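Long-range contacts in autophagy-related protein 9 (Schizosaccharomyces pombe, PDB 7D0I), which scrambles phospholipids between the two membrane leaflets as a homotrimer and supplies membrane for the growing autophagosome: residues Asn341-Arg345 with Gly645-Val649; Arg466-Glu470 with Tyr652-Gln656; Met498-Lys503 with Ser552-Pro557. The protein carries 1 engineered substitution. All blocks are in the same frame, centred on the assembly; numbering follows the deposited sequence.

Interaction 1 of 3, residues Asn341-Arg345 with Gly645-Val649; sequences NRIMR and GVGYV
The bulged hairpin of strands 640-643 and 647-650 meets the end of helix 336-343 here, with V646 against N341, R342 and R345. A classic beta bulge sets V646 and G647 together opposite V643. R345 reaches two backbone carbonyls on this part of the hairpin, V646 O and Y648 O. It runs out with CG opposite the backbone N (chi1 -169°) and bends at chi3. Its two terminal nitrogens then take one carbonyl each. NH1 makes a weak hydrogen bond to V646 O at 3.1 Å. NH2 makes another weak one to Y648 O at 3.0 Å, near the guanidinium plane. The same NH2 lies 3.4 Å from V649 CG1. R342 puts its NH1 3.1 Å from G645 O, near the edge of its own guanidinium. R345 NH1 sits 3.9 Å above one face of that group. V646 CG1 lies 3.8 Å from N341 CB and also packs near R345 NH1. D184 of helix 183-195 forms salt bridges with NE of both R342 and R345, one carboxylate oxygen to each. This shared carboxylate probably offsets part of their positive charge, while R345 adds its two weak bonds to uncharged carbonyls of the hairpin.

Interaction 2 of 3, residues Arg466-Glu470 with Tyr652-Gln656; sequences REYNE and YAVFQ
Y468 and Y652 both turn CG opposite their own carbonyl carbon, with chi1 at -57° and -71°. The two side chains lie side by side and point the same way. They do not stack face to face. The phenol end of Y468 rests on the CB of Y652, with Y468 OH 3.5 Å from Y652 CB. The peptide between Y652 and A653 lies over one face of the Y468 ring. Y652 O stands 3.8 Å above the ring plane, towards the rim, and A653 N lies over that face too. At the base of the ring, Y468 CB packs on A653 CB at 4.0 Å. Q656, the last modelled residue, crosses the ring obliquely, its CG 4.0 Å from Y468 CD1.

The tyrosine sits at the second position of a type II beta turn from E467 to E470. N469 takes the third position, with a positive phi of 58°. The turn presents both residues to 652-656. There, residues 652-655 take helix-like backbone angles but do not form a regular helix. N469 ND2 comes within 4.1 Å of A653 CB, while its OD1 is hydrogen-bonded to N348 of helix 345-355.

Behind the turn, R466 grips E470 O side-on with two nitrogens. The NE bond to E470 O is 3.0 Å, and the NH2 bond to the same atom is 3.3 Å. Both donors lie in the carbonyl plane, and the oxygen lies in the guanidinium plane, which fixes the rotation of that group. R466 also touches a bound lauryl maltose neopentyl glycol. On the 652-656 side, V654 packs on F655 of the second subunit, and F655 packs on I641 of that same subunit.

Interaction 3 of 3, residues Met498-Lys503 with Ser552-Pro557; sequences MIRLFK and SRSIIP
F502 and I555 meet in a CH-pi interaction. The I555 CD1 methyl lies over one face of the ring, 3.6 Å from its centroid and 16° off the normal. I555 reaches this place as an extended chain, with CD1 opposite CA (chi2 178°). Its other branch, CG2, stays 4.0 Å from F502 CD2. S552 OG comes obliquely to the ring, 4.1 Å from F502 CD1.

One turn back along the first helix, I499 meets P557 tip to tip. I499 CD1 is 3.5 Å from P557 CD. On the K503 side, I556 lies against the helix backbone, its CD1 methyl 3.6 Å from K503 CA. M498 CE adds a looser touch on I555 CG2. The contact is mainly apolar, and packing holds it.

The next shell holds these groups in place. Helix bonds join F502 N to M498 O and K503 N to I499 O, which sets F502 and I499 on neighbouring turns. M498 SD lies in the plane of the F502 ring, at its edge. S552 OG is hydrogen-bonded to L548 O in its own helix, so the polar hydroxyl is satisfied beside the aromatic ring. I556 has left the helix, and P557 continues the loop, packing on F563. I499 also touches P494.

The contact joins the probably cytoplasmic ends of two transmembrane helices, 496-520 and 538-555, whose connection, partly unmodelled, is assigned to the lumen. R500 and L501 pack on F208 of the third subunit, and K503 packs on R440 of that subunit. This helical hairpin thus lies beside helices 198-223 and 427-447 of another copy in the trimer.

How the interactions relate
From the N terminus, 341-345 opens the loop of interaction 1, and 466-470 then opens that of interaction 2. Interaction 3 opens at 498-503 and closes at 552-557, the shortest of the three loops. It is nested inside both others. Near the end of the modelled chain, 645-649 closes interaction 1 before 652-656 closes interaction 2, so these two cross. They also touch, through M344 against N469 and E470. Together they tie the hairpin 640-650 and the residues after it to helix 336-343 and the loop before helix 472-480. Interaction 3 joins a separate transmembrane helix pair, its centre about 56 Å from that of interaction 1.

Interaction 1 of 3, residues Asn341-Arg345 with Gly645-Val649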
loop_
_atom_site.group_PDB
_atom_site.type_symbol
_atom_site.label_atom_id
_atom_site.label_comp_id
_atom_site.label_asym_id
_atom_site.label_seq_id
_atom_site.Cartn_x
_atom_site.Cartn_y
_atom_site.Cartn_z
ATOM N N ASN A 341 1.916 16.595 29.453
ATOM C CA ASN A 341 1.129 16.332 30.654
ATOM C C ASN A 341 1.463 17.297 31.774
ATOM O O ASN A 341 0.619 17.549 32.637
ATOM C CB ASN A 341 1.348 14.906 31.141
ATOM C CG ASN A 341 0.524 13.908 30.396
ATOM O OD1 ASN A 341 -0.459 13.386 30.911
ATOM N ND2 ASN A 341 0.910 13.634 29.164
ATOM N N ARG A 342 2.680 17.827 31.798
ATOM C CA ARG A 342 3.040 18.766 32.852
ATOM C C ARG A 342 2.615 20.189 32.525
ATOM O O ARG A 342 2.298 20.955 33.438
ATOM C CB ARG A 342 4.543 18.718 33.114
ATOM C CG ARG A 342 5.058 17.348 33.486
ATOM C CD ARG A 342 6.488 17.401 33.955
ATOM N NE ARG A 342 6.569 17.728 35.372
ATOM C CZ ARG A 342 6.781 16.835 36.330
ATOM N NH1 ARG A 342 6.945 15.559 36.021
ATOM N NH2 ARG A 342 6.834 17.220 37.595
ATOM N N ILE A 343 2.602 20.565 31.248
ATOM C CA ILE A 343 2.124 21.893 30.876
ATOM C C ILE A 343 0.613 21.969 31.010
ATOM O O ILE A 343 0.065 22.957 31.508
ATOM C CB ILE A 343 2.573 22.245 29.450
ATOM C CG1 ILE A 343 4.087 22.310 29.360
ATOM C CG2 ILE A 343 1.989 23.561 29.030
ATOM C CD1 ILE A 343 4.583 22.463 27.965
ATOM N N MET A 344 -0.088 20.928 30.572
ATOM C CA MET A 344 -1.540 20.910 30.557
ATOM C C MET A 344 -2.126 20.148 31.734
ATOM O O MET A 344 -3.169 19.514 31.590
ATOM C CB MET A 344 -2.040 20.307 29.252
ATOM C CG MET A 344 -1.761 21.133 28.041
ATOM S SD MET A 344 -2.769 20.602 26.676
ATOM C CE MET A 344 -4.395 20.832 27.360
ATOM N N ARG A 345 -1.483 20.193 32.895
ATOM C CA ARG A 345 -1.950 19.365 34.001
ATOM C C ARG A 345 -3.286 19.856 34.528
ATOM O O ARG A 345 -4.138 19.048 34.904
ATOM C CB ARG A 345 -0.912 19.327 35.118
ATOM C CG ARG A 345 -1.223 18.289 36.171
ATOM C CD ARG A 345 -0.336 18.392 37.388
ATOM N NE ARG A 345 1.061 18.103 37.096
ATOM C CZ ARG A 345 1.534 16.893 36.831
ATOM N NH1 ARG A 345 2.817 16.721 36.583
ATOM N NH2 ARG A 345 0.717 15.857 36.800
ATOM N N GLY A 645 6.613 9.234 36.758
ATOM C CA GLY A 645 7.491 10.224 36.191
ATOM C C GLY A 645 6.838 11.557 35.916
ATOM O O GLY A 645 7.543 12.560 35.772
ATOM N N VAL A 646 5.510 11.596 35.841
ATOM C CA VAL A 646 4.778 12.840 35.662
ATOM C C VAL A 646 4.183 13.252 36.999
ATOM O O VAL A 646 4.505 14.316 37.534
ATOM C CB VAL A 646 3.680 12.697 34.595
ATOM C CG1 VAL A 646 2.955 14.002 34.429
ATOM C CG2 VAL A 646 4.271 12.248 33.285
ATOM N N GLY A 647 3.323 12.410 37.554
ATOM C CA GLY A 647 2.663 12.751 38.792
ATOM C C GLY A 647 1.196 12.396 38.742
ATOM O O GLY A 647 0.810 11.479 38.018
ATOM N N TYR A 648 0.369 13.107 39.497
ATOM C CA TYR A 648 -1.070 12.881 39.485
ATOM C C TYR A 648 -1.676 13.682 38.342
ATOM O O TYR A 648 -1.676 14.914 38.370
ATOM C CB TYR A 648 -1.701 13.278 40.811
ATOM C CG TYR A 648 -1.331 12.381 41.951
ATOM C CD1 TYR A 648 -1.771 11.074 41.997
ATOM C CD2 TYR A 648 -0.546 12.843 42.990
ATOM C CE1 TYR A 648 -1.439 10.252 43.037
ATOM C CE2 TYR A 648 -0.208 12.028 44.034
ATOM C CZ TYR A 648 -0.656 10.733 44.054
ATOM O OH TYR A 648 -0.315 9.914 45.104
ATOM N N VAL A 649 -2.198 12.981 37.345
ATOM C CA VAL A 649 -2.841 13.597 36.203
ATOM C C VAL A 649 -4.313 13.214 36.223
ATOM O O VAL A 649 -4.748 12.379 37.008
ATOM C CB VAL A 649 -2.181 13.177 34.882
ATOM C CG1 VAL A 649 -0.693 13.348 34.977
ATOM C CG2 VAL A 649 -2.522 11.751 34.572
#

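Interaction 2 of 3, residues Arg466-Glu470 with Tyr652-Gln656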
loop_
_atom_site.group_PDB
_atom_site.type_symbol
_atom_site.label_atom_id
_atom_site.label_comp_id
_atom_site.label_asym_id
_atom_site.label_seq_id
_atom_site.Cartn_x
_atom_site.Cartn_y
_atom_site.Cartn_z
ATOM N N ARG A 466 -11.486 20.564 22.151
ATOM C CA ARG A 466 -10.138 20.406 22.668
ATOM C C ARG A 466 -9.908 18.978 23.123
ATOM O O ARG A 466 -10.775 18.359 23.739
ATOM C CB ARG A 466 -9.907 21.371 23.819
ATOM C CG ARG A 466 -8.504 21.408 24.339
ATOM C CD ARG A 466 -7.561 22.078 23.392
ATOM N NE ARG A 466 -6.294 22.396 24.030
ATOM C CZ ARG A 466 -6.073 23.508 24.712
ATOM N NH1 ARG A 466 -7.032 24.397 24.850
ATOM N NH2 ARG A 466 -4.902 23.723 25.266
ATOM N N GLU A 467 -8.735 18.454 22.804
ATOM C CA GLU A 467 -8.307 17.144 23.257
ATOM C C GLU A 467 -7.349 17.294 24.423
ATOM O O GLU A 467 -6.804 18.365 24.672
ATOM C CB GLU A 467 -7.640 16.376 22.123
ATOM C CG GLU A 467 -8.593 16.004 21.023
ATOM C CD GLU A 467 -7.908 15.368 19.854
ATOM O OE1 GLU A 467 -6.682 15.551 19.714
ATOM O OE2 GLU A 467 -8.594 14.682 19.072
ATOM N N TYR A 468 -7.153 16.202 25.144
ATOM C CA TYR A 468 -6.245 16.225 26.273
ATOM C C TYR A 468 -4.806 16.233 25.789
ATOM O O TYR A 468 -4.470 15.640 24.765
ATOM C CB TYR A 468 -6.486 15.024 27.171
ATOM C CG TYR A 468 -7.892 14.927 27.687
ATOM C CD1 TYR A 468 -8.827 14.159 27.040
ATOM C CD2 TYR A 468 -8.279 15.596 28.826
ATOM C CE1 TYR A 468 -10.102 14.064 27.505
ATOM C CE2 TYR A 468 -9.552 15.501 29.301
ATOM C CZ TYR A 468 -10.461 14.737 28.633
ATOM O OH TYR A 468 -11.745 14.634 29.089
ATOM N N ASN A 469 -3.960 16.934 26.529
ATOM C CA ASN A 469 -2.537 17.077 26.248
ATOM C C ASN A 469 -2.261 17.671 24.876
ATOM O O ASN A 469 -1.120 17.633 24.412
ATOM C CB ASN A 469 -1.803 15.748 26.396
ATOM C CG ASN A 469 -1.973 15.158 27.762
ATOM O OD1 ASN A 469 -2.125 15.879 28.740
ATOM N ND2 ASN A 469 -1.969 13.842 27.842
ATOM N N GLU A 470 -3.268 18.229 24.219
ATOM C CA GLU A 470 -3.072 18.955 22.972
ATOM C C GLU A 470 -2.729 20.391 23.320
ATOM O O GLU A 470 -3.599 21.156 23.737
ATOM C CB GLU A 470 -4.312 18.893 22.092
ATOM C CG GLU A 470 -4.288 19.886 20.969
ATOM C CD GLU A 470 -5.262 19.546 19.883
ATOM O OE1 GLU A 470 -4.818 19.041 18.833
ATOM O OE2 GLU A 470 -6.471 19.777 20.074
ATOM N N TYR A 652 -8.755 11.006 32.620
ATOM C CA TYR A 652 -9.235 11.054 31.247
ATOM C C TYR A 652 -8.116 11.360 30.274
ATOM O O TYR A 652 -8.193 10.973 29.108
ATOM C CB TYR A 652 -10.323 12.108 31.103
ATOM C CG TYR A 652 -11.627 11.768 31.759
ATOM C CD1 TYR A 652 -12.522 10.915 31.149
ATOM C CD2 TYR A 652 -11.978 12.326 32.970
ATOM C CE1 TYR A 652 -13.719 10.610 31.735
ATOM C CE2 TYR A 652 -13.175 12.032 33.562
ATOM C CZ TYR A 652 -14.044 11.174 32.941
ATOM O OH TYR A 652 -15.246 10.872 33.530
ATOM N N ALA A 653 -7.088 12.067 30.728
ATOM C CA ALA A 653 -5.973 12.396 29.859
ATOM C C ALA A 653 -5.209 11.160 29.427
ATOM O O ALA A 653 -4.573 11.174 28.369
ATOM C CB ALA A 653 -5.038 13.371 30.565
ATOM N N VAL A 654 -5.259 10.091 30.218
ATOM C CA VAL A 654 -4.507 8.884 29.901
ATOM C C VAL A 654 -5.273 7.934 28.993
ATOM O O VAL A 654 -4.659 7.035 28.401
ATOM C CB VAL A 654 -4.095 8.144 31.181
ATOM C CG1 VAL A 654 -3.395 9.080 32.119
ATOM C CG2 VAL A 654 -5.303 7.552 31.840
ATOM N N PHE A 655 -6.588 8.098 28.866
ATOM C CA PHE A 655 -7.341 7.322 27.887
ATOM C C PHE A 655 -7.230 7.935 26.496
ATOM O O PHE A 655 -6.702 7.312 25.570
ATOM C CB PHE A 655 -8.808 7.226 28.306
ATOM C CG PHE A 655 -9.032 6.499 29.588
ATOM C CD1 PHE A 655 -10.186 6.709 30.316
ATOM C CD2 PHE A 655 -8.104 5.594 30.065
ATOM C CE1 PHE A 655 -10.409 6.040 31.500
ATOM C CE2 PHE A 655 -8.322 4.924 31.248
ATOM C CZ PHE A 655 -9.476 5.146 31.965
ATOM N N GLN A 656 -7.714 9.162 26.333
ATOM C CA GLN A 656 -7.663 9.834 25.042
ATOM C C GLN A 656 -7.117 11.253 25.173
ATOM O O GLN A 656 -7.064 12.004 24.197
ATOM C CB GLN A 656 -9.051 9.863 24.399
ATOM C CG GLN A 656 -10.010 10.916 24.957
ATOM C CD GLN A 656 -10.674 10.502 26.260
ATOM O OE1 GLN A 656 -10.044 9.923 27.137
ATOM N NE2 GLN A 656 -11.960 10.806 26.386
#

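Interaction 3 of 3, residues Met498-Lys503 with Ser552-Pro557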
loop_
_atom_site.group_PDB
_atom_site.type_symbol
_atom_site.label_atom_id
_atom_site.label_comp_id
_atom_site.label_asym_id
_atom_site.label_seq_id
_atom_site.Cartn_x
_atom_site.Cartn_y
_atom_site.Cartn_z
ATOM N N MET A 498 -37.118 28.475 -2.575
ATOM C CA MET A 498 -36.828 29.897 -2.702
ATOM C C MET A 498 -35.932 30.198 -3.892
ATOM O O MET A 498 -36.097 31.234 -4.547
ATOM C CB MET A 498 -36.173 30.408 -1.420
ATOM C CG MET A 498 -36.128 31.913 -1.295
ATOM S SD MET A 498 -35.329 32.448 0.230
ATOM C CE MET A 498 -33.708 31.702 0.051
ATOM N N ILE A 499 -34.988 29.303 -4.186
ATOM C CA ILE A 499 -34.205 29.417 -5.410
ATOM C C ILE A 499 -35.121 29.408 -6.621
ATOM O O ILE A 499 -34.925 30.172 -7.572
ATOM C CB ILE A 499 -33.169 28.284 -5.489
ATOM C CG1 ILE A 499 -32.139 28.415 -4.377
ATOM C CG2 ILE A 499 -32.487 28.287 -6.834
ATOM C CD1 ILE A 499 -31.192 27.262 -4.324
ATOM N N ARG A 500 -36.143 28.554 -6.601
ATOM C CA ARG A 500 -37.065 28.483 -7.728
ATOM C C ARG A 500 -37.850 29.780 -7.879
ATOM O O ARG A 500 -38.018 30.288 -8.995
ATOM C CB ARG A 500 -38.003 27.293 -7.547
ATOM C CG ARG A 500 -38.969 27.104 -8.678
ATOM C CD ARG A 500 -38.245 26.903 -9.985
ATOM N NE ARG A 500 -38.981 27.503 -11.090
ATOM C CZ ARG A 500 -38.560 27.516 -12.347
ATOM N NH1 ARG A 500 -39.295 28.091 -13.287
ATOM N NH2 ARG A 500 -37.401 26.956 -12.664
ATOM N N LEU A 501 -38.331 30.335 -6.764
ATOM C CA LEU A 501 -39.063 31.595 -6.821
ATOM C C LEU A 501 -38.196 32.714 -7.371
ATOM O O LEU A 501 -38.646 33.510 -8.205
ATOM C CB LEU A 501 -39.579 31.968 -5.436
ATOM C CG LEU A 501 -40.013 33.425 -5.299
ATOM C CD1 LEU A 501 -41.285 33.675 -6.073
ATOM C CD2 LEU A 501 -40.186 33.792 -3.844
ATOM N N PHE A 502 -36.952 32.806 -6.908
ATOM C CA PHE A 502 -36.101 33.882 -7.394
ATOM C C PHE A 502 -35.699 33.667 -8.842
ATOM O O PHE A 502 -35.520 34.639 -9.579
ATOM C CB PHE A 502 -34.881 34.036 -6.496
ATOM C CG PHE A 502 -35.168 34.791 -5.237
ATOM C CD1 PHE A 502 -35.497 36.132 -5.285
ATOM C CD2 PHE A 502 -35.129 34.162 -4.010
ATOM C CE1 PHE A 502 -35.774 36.831 -4.140
ATOM C CE2 PHE A 502 -35.404 34.859 -2.859
ATOM C CZ PHE A 502 -35.726 36.194 -2.922
ATOM N N LYS A 503 -35.580 32.412 -9.278
ATOM C CA LYS A 503 -35.368 32.144 -10.697
ATOM C C LYS A 503 -36.540 32.653 -11.521
ATOM O O LYS A 503 -36.351 33.285 -12.567
ATOM C CB LYS A 503 -35.168 30.643 -10.913
ATOM C CG LYS A 503 -34.399 30.277 -12.161
ATOM C CD LYS A 503 -34.550 28.797 -12.484
ATOM C CE LYS A 503 -34.079 27.914 -11.342
ATOM N NZ LYS A 503 -34.430 26.482 -11.568
ATOM N N SER A 552 -31.072 39.048 -7.581
ATOM C CA SER A 552 -31.556 37.679 -7.722
ATOM C C SER A 552 -30.441 36.727 -8.133
ATOM O O SER A 552 -30.385 35.592 -7.652
ATOM C CB SER A 552 -32.699 37.630 -8.733
ATOM O OG SER A 552 -33.797 38.403 -8.286
ATOM N N ARG A 553 -29.546 37.166 -9.019
ATOM C CA ARG A 553 -28.465 36.294 -9.466
ATOM C C ARG A 553 -27.561 35.852 -8.325
ATOM O O ARG A 553 -26.877 34.831 -8.451
ATOM C CB ARG A 553 -27.616 36.986 -10.530
ATOM C CG ARG A 553 -28.332 37.277 -11.825
ATOM C CD ARG A 553 -27.370 37.899 -12.823
ATOM N NE ARG A 553 -28.063 38.681 -13.841
ATOM C CZ ARG A 553 -27.448 39.358 -14.802
ATOM N NH1 ARG A 553 -26.126 39.348 -14.884
ATOM N NH2 ARG A 553 -28.159 40.048 -15.684
ATOM N N SER A 554 -27.526 36.598 -7.224
ATOM C CA SER A 554 -26.664 36.222 -6.113
ATOM C C SER A 554 -27.232 35.050 -5.326
ATOM O O SER A 554 -26.471 34.227 -4.809
ATOM C CB SER A 554 -26.448 37.419 -5.192
ATOM O OG SER A 554 -27.691 37.973 -4.799
ATOM N N ILE A 555 -28.558 34.958 -5.224
ATOM C CA ILE A 555 -29.167 33.862 -4.484
ATOM C C ILE A 555 -29.095 32.571 -5.284
ATOM O O ILE A 555 -28.741 31.513 -4.755
ATOM C CB ILE A 555 -30.618 34.211 -4.114
ATOM C CG1 ILE A 555 -30.647 35.441 -3.209
ATOM C CG2 ILE A 555 -31.293 33.023 -3.455
ATOM C CD1 ILE A 555 -32.038 35.886 -2.834
ATOM N N ILE A 556 -29.429 32.638 -6.567
ATOM C CA ILE A 556 -29.460 31.474 -7.446
ATOM C C ILE A 556 -28.060 30.892 -7.566
ATOM O O ILE A 556 -27.159 31.550 -8.104
ATOM C CB ILE A 556 -30.015 31.845 -8.827
ATOM C CG1 ILE A 556 -31.419 32.415 -8.696
ATOM C CG2 ILE A 556 -30.032 30.643 -9.730
ATOM C CD1 ILE A 556 -31.924 33.001 -9.972
ATOM N N PRO A 557 -27.829 29.673 -7.093
ATOM C CA PRO A 557 -26.497 29.081 -7.203
ATOM C C PRO A 557 -26.169 28.745 -8.649
ATOM O O PRO A 557 -27.001 28.841 -9.551
ATOM C CB PRO A 557 -26.602 27.822 -6.344
ATOM C CG PRO A 557 -28.031 27.463 -6.407
ATOM C CD PRO A 557 -28.786 28.753 -6.465
#